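Local coordinates for protein AA9 family lytic polysaccharide monooxygenase B (PDB 5NNS) that uses a copper centre to cleave crystalline and amorphous polysaccharides such as cellulose, oxidising C1 of the sugar at the scissile glycosidic bond, at residues A[156-166]-A[197-207]. Residues are numbered along the deposited sequence; the frame is centred on the assembly and turned at random. Where two conformers were deposited one is given.
Sequences LAIHTSNQPQF and MSDPGVNIDIY. With NAG (2-acetamido-2-deoxy-beta-D-glucopyranose), chain C.
The Y207 ring turns its edge to H159 O and S161 OG, both near the ring plane, while I206 CG1 sits over the centre of one face. Y207 OH donates to a lone pair of H159 O (2.7 Å) in the carbonyl plane. The F166 ring meets V202 CG1 at its edge, through CZ (3.9 Å), and carries L156 CD1 on one face. S161 OG gives its proton to D205 OD1 from well above the carboxylate plane (2.7 Å). The type II turn T160-Q163 also presents N162 N to I204 O (2.8 Å). With CG anti to the backbone N (chi1 -176°), N203 carries its amide out between two partners: OD1 accepts N162 ND2 (3.1 Å) across amide planes 74° apart, while ND2 reaches M197 O. Trimming N203 to an alanine is likely to leave the N162 amide without this acceptor and M197 O without its side-chain donor. I158 packs against I204 CG2 through CB (3.9 Å), and one water links I158 O, I204 O and I206 N. P164 CG rests on V202 CG1 and M197 SD. H159 stacks on copper ligand H80, and D205 and Y207 belong to the beta-1,4-glucan-binding residues; the Y207-H159 and D205-S161 bonds therefore probably hold two glucan-binding residues in place beside the loop bordering the copper site.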
loop_
_atom_site.group_PDB
_atom_site.type_symbol
_atom_site.label_atom_id
_atom_site.label_comp_id
_atom_site.label_asym_id
_atom_site.label_seq_id
_atom_site.Cartn_x
_atom_site.Cartn_y
_atom_site.Cartn_z
ATOM N N LEU A 156 -2.613 -7.912 0.987
ATOM C CA LEU A 156 -3.536 -8.574 1.894
ATOM C C LEU A 156 -3.466 -10.056 1.565
ATOM O O LEU A 156 -4.112 -10.513 0.631
ATOM C CB LEU A 156 -4.955 -8.017 1.729
ATOM C CG LEU A 156 -6.110 -8.770 2.405
ATOM C CD1 LEU A 156 -5.816 -9.058 3.869
ATOM C CD2 LEU A 156 -7.423 -8.013 2.245
ATOM N N ALA A 157 -2.651 -10.783 2.324
ATOM C CA ALA A 157 -2.527 -12.228 2.187
ATOM C C ALA A 157 -3.646 -12.904 2.971
ATOM O O ALA A 157 -3.778 -12.675 4.171
ATOM C CB ALA A 157 -1.165 -12.697 2.683
ATOM N N ILE A 158 -4.433 -13.737 2.288
ATOM C CA ILE A 158 -5.628 -14.379 2.869
ATOM C C ILE A 158 -5.579 -15.914 2.771
ATOM O O ILE A 158 -6.611 -16.587 2.672
ATOM C CB ILE A 158 -6.928 -13.813 2.239
ATOM C CG1 ILE A 158 -6.992 -14.061 0.723
ATOM C CG2 ILE A 158 -7.030 -12.326 2.535
ATOM C CD1 ILE A 158 -8.303 -13.630 0.095
ATOM N N HIS A 159 -4.358 -16.441 2.819
ATOM C CA HIS A 159 -4.089 -17.875 2.783
ATOM C C HIS A 159 -4.379 -18.599 4.103
ATOM O O HIS A 159 -4.498 -19.827 4.101
ATOM C CB HIS A 159 -2.630 -18.141 2.374
ATOM C CG HIS A 159 -1.624 -17.494 3.272
ATOM N ND1 HIS A 159 -1.231 -16.181 3.121
ATOM C CD2 HIS A 159 -0.945 -17.970 4.340
ATOM C CE1 HIS A 159 -0.348 -15.877 4.056
ATOM N NE2 HIS A 159 -0.153 -16.948 4.803
ATOM N N THR A 160 -4.449 -17.863 5.216
ATOM C CA THR A 160 -4.827 -18.442 6.517
ATOM C C THR A 160 -6.288 -18.142 6.815
ATOM O O THR A 160 -6.676 -16.978 6.879
ATOM C CB THR A 160 -3.962 -17.884 7.658
ATOM O OG1 THR A 160 -2.595 -18.155 7.368
ATOM C CG2 THR A 160 -4.312 -18.523 9.000
ATOM N N SER A 161 -7.075 -19.201 7.006
ATOM C CA SER A 161 -8.521 -19.114 7.258
ATOM C C SER A 161 -8.900 -18.110 8.333
ATOM O O SER A 161 -8.525 -18.271 9.485
ATOM C CB SER A 161 -9.059 -20.479 7.683
ATOM O OG SER A 161 -8.844 -21.420 6.657
ATOM N N ASN A 162 -9.618 -17.064 7.932
ATOM C CA ASN A 162 -10.179 -16.050 8.847
ATOM C C ASN A 162 -9.170 -15.166 9.604
ATOM O O ASN A 162 -9.552 -14.478 10.545
ATOM C CB ASN A 162 -11.182 -16.689 9.819
ATOM C CG ASN A 162 -12.245 -17.500 9.104
ATOM O OD1 ASN A 162 -12.187 -18.731 9.084
ATOM N ND2 ASN A 162 -13.211 -16.814 8.493
ATOM N N GLN A 163 -7.894 -15.227 9.217
ATOM C CA GLN A 163 -6.859 -14.339 9.730
ATOM C C GLN A 163 -6.312 -13.568 8.533
ATOM O O GLN A 163 -5.542 -14.119 7.736
ATOM C CB GLN A 163 -5.733 -15.110 10.426
ATOM C CG GLN A 163 -4.747 -14.200 11.161
ATOM C CD GLN A 163 -3.540 -14.938 11.707
ATOM O OE1 GLN A 163 -2.403 -14.525 11.486
ATOM N NE2 GLN A 163 -3.778 -16.031 12.422
ATOM N N PRO A 164 -6.732 -12.302 8.379
ATOM C CA PRO A 164 -6.148 -11.475 7.322
ATOM C C PRO A 164 -4.753 -11.031 7.705
ATOM O O PRO A 164 -4.480 -10.840 8.882
ATOM C CB PRO A 164 -7.088 -10.269 7.251
ATOM C CG PRO A 164 -7.682 -10.181 8.616
ATOM C CD PRO A 164 -7.821 -11.590 9.084
ATOM N N GLN A 165 -3.879 -10.908 6.714
ATOM C CA GLN A 165 -2.521 -10.449 6.929
ATOM C C GLN A 165 -2.278 -9.235 6.041
ATOM O O GLN A 165 -2.086 -9.369 4.827
ATOM C CB GLN A 165 -1.543 -11.559 6.602
ATOM C CG GLN A 165 -1.602 -12.716 7.586
ATOM C CD GLN A 165 -0.630 -13.825 7.243
ATOM O OE1 GLN A 165 0.279 -13.656 6.424
ATOM N NE2 GLN A 165 -0.822 -14.974 7.866
ATOM N N PHE A 166 -2.316 -8.059 6.664
ATOM C CA PHE A 166 -2.061 -6.794 6.003
ATOM C C PHE A 166 -0.573 -6.472 6.094
ATOM O O PHE A 166 0.007 -6.519 7.183
ATOM C CB PHE A 166 -2.868 -5.681 6.671
ATOM C CG PHE A 166 -4.352 -5.906 6.632
ATOM C CD1 PHE A 166 -5.104 -5.460 5.555
ATOM C CD2 PHE A 166 -5.005 -6.566 7.669
ATOM C CE1 PHE A 166 -6.475 -5.668 5.511
ATOM C CE2 PHE A 166 -6.372 -6.770 7.634
ATOM C CZ PHE A 166 -7.109 -6.323 6.551
ATOM N N MET A 197 -13.570 -6.677 10.161
ATOM C CA MET A 197 -13.847 -8.114 10.084
ATOM C C MET A 197 -15.247 -8.486 9.570
ATOM O O MET A 197 -15.545 -9.671 9.458
ATOM C CB MET A 197 -13.578 -8.778 11.443
ATOM C CG MET A 197 -12.105 -8.777 11.855
ATOM S SD MET A 197 -11.014 -9.732 10.773
ATOM C CE MET A 197 -11.407 -11.406 11.288
ATOM N N SER A 198 -16.105 -7.508 9.264
ATOM C CA SER A 198 -17.365 -7.780 8.549
ATOM C C SER A 198 -17.243 -7.664 7.015
ATOM O O SER A 198 -18.178 -8.023 6.290
ATOM C CB SER A 198 -18.498 -6.893 9.088
ATOM O OG SER A 198 -18.148 -5.529 9.065
ATOM N N ASP A 199 -16.097 -7.191 6.519
ATOM C CA ASP A 199 -15.833 -7.161 5.076
ATOM C C ASP A 199 -15.625 -8.577 4.543
ATOM O O ASP A 199 -14.813 -9.321 5.108
ATOM C CB ASP A 199 -14.574 -6.362 4.759
ATOM C CG ASP A 199 -14.702 -4.901 5.107
ATOM O OD1 ASP A 199 -15.814 -4.354 5.071
ATOM O OD2 ASP A 199 -13.670 -4.283 5.399
ATOM N N PRO A 200 -16.320 -8.944 3.442
ATOM C CA PRO A 200 -16.190 -10.304 2.895
ATOM C C PRO A 200 -14.790 -10.677 2.426
ATOM O O PRO A 200 -14.431 -11.850 2.470
ATOM C CB PRO A 200 -17.148 -10.313 1.702
ATOM C CG PRO A 200 -18.105 -9.207 1.963
ATOM C CD PRO A 200 -17.346 -8.167 2.724
ATOM N N GLY A 201 -14.022 -9.688 1.977
ATOM C CA GLY A 201 -12.641 -9.907 1.565
ATOM C C GLY A 201 -11.605 -9.902 2.678
ATOM O O GLY A 201 -10.439 -10.192 2.415
ATOM N N VAL A 202 -12.017 -9.579 3.908
ATOM C CA VAL A 202 -11.104 -9.460 5.057
ATOM C C VAL A 202 -11.193 -10.665 5.990
ATOM O O VAL A 202 -10.164 -11.206 6.386
ATOM C CB VAL A 202 -11.367 -8.161 5.860
ATOM C CG1 VAL A 202 -10.499 -8.093 7.121
ATOM C CG2 VAL A 202 -11.116 -6.945 4.980
ATOM N N ASN A 203 -12.415 -11.043 6.360
ATOM C CA ASN A 203 -12.671 -12.193 7.217
ATOM C C ASN A 203 -13.191 -13.304 6.325
ATOM O O ASN A 203 -14.391 -13.477 6.147
ATOM C CB ASN A 203 -13.684 -11.819 8.307
ATOM C CG ASN A 203 -13.923 -12.937 9.309
ATOM O OD1 ASN A 203 -13.127 -13.875 9.435
ATOM N ND2 ASN A 203 -15.017 -12.825 10.052
ATOM N N ILE A 204 -12.259 -14.060 5.764
ATOM C CA ILE A 204 -12.560 -15.021 4.709
ATOM C C ILE A 204 -11.823 -16.321 4.968
ATOM O O ILE A 204 -10.681 -16.324 5.422
ATOM C CB ILE A 204 -12.201 -14.442 3.312
ATOM C CG1 ILE A 204 -12.676 -15.372 2.185
ATOM C CG2 ILE A 204 -10.708 -14.159 3.179
ATOM C CD1 ILE A 204 -12.778 -14.678 0.846
ATOM N N ASP A 205 -12.508 -17.425 4.706
ATOM C CA ASP A 205 -11.913 -18.745 4.715
ATOM C C ASP A 205 -12.057 -19.228 3.287
ATOM O O ASP A 205 -13.124 -19.692 2.894
ATOM C CB ASP A 205 -12.663 -19.654 5.699
ATOM C CG ASP A 205 -12.201 -21.115 5.651
ATOM O OD1 ASP A 205 -11.093 -21.416 5.149
ATOM O OD2 ASP A 205 -12.965 -21.969 6.143
ATOM N N ILE A 206 -10.984 -19.095 2.511
ATOM C CA ILE A 206 -10.996 -19.489 1.089
ATOM C C ILE A 206 -11.244 -20.994 0.887
ATOM O O ILE A 206 -11.830 -21.395 -0.121
ATOM C CB ILE A 206 -9.712 -19.042 0.328
ATOM C CG1 ILE A 206 -8.449 -19.757 0.846
ATOM C CG2 ILE A 206 -9.544 -17.526 0.403
ATOM C CD1 ILE A 206 -7.201 -19.426 0.055
ATOM N N TYR A 207 -10.837 -21.802 1.868
ATOM C CA TYR A 207 -10.920 -23.274 1.784
ATOM C C TYR A 207 -12.335 -23.854 1.935
ATOM O O TYR A 207 -12.573 -24.981 1.517
ATOM C CB TYR A 207 -9.950 -23.912 2.787
ATOM C CG TYR A 207 -8.574 -23.314 2.648
ATOM C CD1 TYR A 207 -7.850 -23.465 1.460
ATOM C CD2 TYR A 207 -8.014 -22.537 3.668
ATOM C CE1 TYR A 207 -6.595 -22.881 1.303
ATOM C CE2 TYR A 207 -6.762 -21.957 3.518
ATOM C CZ TYR A 207 -6.060 -22.134 2.330
ATOM O OH TYR A 207 -4.828 -21.577 2.136
HETATM C C1 NAG C . -19.155 -13.195 -3.370
HETATM C C2 NAG C . -18.856 -12.349 -2.126
HETATM C C3 NAG C . -19.892 -12.550 -1.031
HETATM C C4 NAG C . -21.287 -12.267 -1.568
HETATM C C5 NAG C . -21.565 -13.210 -2.740
HETATM C C6 NAG C . -22.926 -12.879 -3.350
HETATM C C7 NAG C . -16.514 -11.884 -1.520
HETATM C C8 NAG C . -15.272 -12.422 -0.871
HETATM N N2 NAG C . -17.568 -12.700 -1.542
HETATM O O3 NAG C . -19.581 -11.690 0.067
HETATM O O4 NAG C . -22.278 -12.443 -0.544
HETATM O O5 NAG C . -20.546 -13.097 -3.748
HETATM O O6 NAG C . -23.152 -13.685 -4.510
HETATM O O7 NAG C . -16.533 -10.765 -2.004
HETATM O O HOH W 1 -8.615 -17.811 3.973
#